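Local coordinates for protein double Glycine Motif Protease domain from AMS/PCAT Transporter (Lachnospiraceae bacterium C6A11, PDB 6MPZ) that probably cleaves leader peptides after a double-glycine motif, as the C39-family cysteine protease domain of a transporter that exports lantibiotic-type peptides, at residues A[46-51]-A[69-74]. Numbering follows the deposited sequence.
Sequences EQVRVD and RNYGLE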
loop_
_atom_site.group_PDB
_atom_site.type_symbol
_atom_site.label_atom_id
_atom_site.label_comp_id
_atom_site.label_asym_id
_atom_site.label_seq_id
_atom_site.Cartn_x
_atom_site.Cartn_y
_atom_site.Cartn_z
ATOM N N GLU A 46 8.767 7.135 12.763
ATOM C CA GLU A 46 8.731 8.607 12.805
ATOM C C GLU A 46 9.316 9.173 11.530
ATOM O O GLU A 46 8.833 10.164 11.036
ATOM C CB GLU A 46 9.482 9.248 14.015
ATOM C CG GLU A 46 9.819 8.406 15.246
ATOM C CD GLU A 46 11.140 7.639 15.132
ATOM O OE1 GLU A 46 12.268 8.202 15.095
ATOM O OE2 GLU A 46 11.011 6.426 15.097
ATOM N N GLN A 47 10.391 8.571 11.039
ATOM C CA GLN A 47 11.018 9.025 9.809
ATOM C C GLN A 47 10.081 8.826 8.599
ATOM O O GLN A 47 9.972 9.713 7.746
ATOM C CB GLN A 47 12.368 8.294 9.614
ATOM C CG GLN A 47 13.238 8.883 8.505
ATOM C CD GLN A 47 13.707 10.282 8.815
ATOM O OE1 GLN A 47 14.356 10.480 9.848
ATOM N NE2 GLN A 47 13.394 11.278 7.932
ATOM N N VAL A 48 9.377 7.684 8.554
ATOM C CA VAL A 48 8.474 7.368 7.450
ATOM C C VAL A 48 7.338 8.420 7.356
ATOM O O VAL A 48 6.965 8.848 6.252
ATOM C CB VAL A 48 7.884 5.936 7.553
ATOM C CG1 VAL A 48 6.929 5.653 6.389
ATOM C CG2 VAL A 48 8.972 4.857 7.632
ATOM N N ARG A 49 6.791 8.813 8.502
ATOM C CA ARG A 49 5.700 9.802 8.539
ATOM C C ARG A 49 6.150 11.083 7.861
ATOM O O ARG A 49 5.468 11.633 7.012
ATOM C CB ARG A 49 5.346 10.202 9.953
ATOM C CG ARG A 49 4.634 9.201 10.807
ATOM C CD ARG A 49 4.196 9.888 12.094
ATOM N NE ARG A 49 3.914 8.914 13.126
ATOM C CZ ARG A 49 4.561 8.760 14.284
ATOM N NH1 ARG A 49 5.580 9.535 14.657
ATOM N NH2 ARG A 49 4.140 7.796 15.107
ATOM N N VAL A 50 7.316 11.539 8.275
ATOM C CA VAL A 50 7.881 12.792 7.795
ATOM C C VAL A 50 8.252 12.689 6.325
ATOM O O VAL A 50 8.027 13.626 5.588
ATOM C CB VAL A 50 9.061 13.211 8.727
ATOM C CG1 VAL A 50 10.262 13.720 7.969
ATOM C CG2 VAL A 50 8.535 14.207 9.742
ATOM N N ASP A 51 8.806 11.557 5.903
ATOM C CA ASP A 51 9.160 11.366 4.490
ATOM C C ASP A 51 7.939 11.184 3.598
ATOM O O ASP A 51 7.997 11.521 2.447
ATOM C CB ASP A 51 10.118 10.201 4.295
ATOM C CG ASP A 51 11.447 10.416 5.007
ATOM O OD1 ASP A 51 11.756 11.548 5.372
ATOM O OD2 ASP A 51 12.187 9.451 5.192
ATOM N N ARG A 69 10.898 5.223 -3.007
ATOM C CA ARG A 69 12.030 5.275 -3.958
ATOM C C ARG A 69 13.323 5.692 -3.304
ATOM O O ARG A 69 14.350 5.126 -3.619
ATOM C CB ARG A 69 11.737 6.205 -5.129
ATOM C CG ARG A 69 10.779 5.624 -6.142
ATOM C CD ARG A 69 10.587 6.580 -7.329
ATOM N NE ARG A 69 9.346 6.276 -8.057
ATOM C CZ ARG A 69 8.301 7.084 -8.227
ATOM N NH1 ARG A 69 8.285 8.317 -7.755
ATOM N NH2 ARG A 69 7.247 6.649 -8.915
ATOM N N ASN A 70 13.279 6.673 -2.403
ATOM C CA ASN A 70 14.466 7.076 -1.648
ATOM C C ASN A 70 14.963 5.967 -0.715
ATOM O O ASN A 70 16.155 5.895 -0.438
ATOM C CB ASN A 70 14.236 8.372 -0.859
ATOM C CG ASN A 70 14.260 9.616 -1.752
ATOM O OD1 ASN A 70 13.498 10.551 -1.531
ATOM N ND2 ASN A 70 15.141 9.638 -2.762
ATOM N N TYR A 71 14.071 5.092 -0.255
ATOM C CA TYR A 71 14.481 3.914 0.537
ATOM C C TYR A 71 14.917 2.707 -0.305
ATOM O O TYR A 71 15.067 1.614 0.232
ATOM C CB TYR A 71 13.351 3.467 1.466
ATOM C CG TYR A 71 12.832 4.508 2.430
ATOM C CD1 TYR A 71 13.700 5.337 3.158
ATOM C CD2 TYR A 71 11.451 4.619 2.665
ATOM C CE1 TYR A 71 13.212 6.266 4.059
ATOM C CE2 TYR A 71 10.943 5.548 3.562
ATOM C CZ TYR A 71 11.820 6.364 4.262
ATOM O OH TYR A 71 11.269 7.264 5.158
ATOM N N GLY A 72 15.092 2.878 -1.617
ATOM C CA GLY A 72 15.674 1.823 -2.467
ATOM C C GLY A 72 14.698 0.892 -3.178
ATOM O O GLY A 72 15.120 -0.013 -3.883
ATOM N N LEU A 73 13.396 1.119 -3.015
ATOM C CA LEU A 73 12.395 0.354 -3.735
ATOM C C LEU A 73 12.022 1.034 -5.042
ATOM O O LEU A 73 11.879 2.250 -5.108
ATOM C CB LEU A 73 11.134 0.192 -2.869
ATOM C CG LEU A 73 11.270 -0.583 -1.561
ATOM C CD1 LEU A 73 9.960 -0.513 -0.803
ATOM C CD2 LEU A 73 11.635 -2.018 -1.854
ATOM N N GLU A 74 11.849 0.241 -6.086
ATOM C CA GLU A 74 11.206 0.734 -7.281
ATOM C C GLU A 74 9.707 0.781 -6.953
ATOM O O GLU A 74 9.170 -0.144 -6.324
ATOM C CB GLU A 74 11.478 -0.185 -8.457
ATOM C CG GLU A 74 11.148 0.460 -9.775
ATOM C CD GLU A 74 10.610 -0.513 -10.798
ATOM O OE1 GLU A 74 11.265 -1.548 -11.056
ATOM O OE2 GLU A 74 9.520 -0.222 -11.327
#
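Tyr71 reaches across to helix 45-52 with its phenol end and donates a hydrogen bond from OH to Asp51 OD2; the 2.4 Å modelled between these two oxygens is very short, so its exact length is doubtful. The carboxylate and ring planes stand 43° apart. Tyr71 CG stands opposite the carbonyl carbon across the CA-CB bond, which sends the ring out toward Asp51. Tyr71 OH also lies 3.6 Å from Val48 CA and 4.1 Å from Val48 CG2. One turn back on the same helix, Gln47 NE2 donates to the other carboxylate oxygen, Asp51 OD1, over 3.1 Å with an N-H...O angle of 155°. It arrives on the syn side but 31° out of the carboxylate plane. With a partner on each oxygen, the carboxylate is probably restrained in rotation. Tyr71 follows the end of helix 61-70, where a Schellman motif with Gly72 at positive phi turns the chain toward strand 74-79, an outermost strand of the antiparallel sheet. Leu36 of helix 27-38 and Val43 touch both Val48 and Tyr71; beside this packing, the Tyr71-Asp51 pair joins the outlying helix 45-52 to the C-terminal end of helix 61-70.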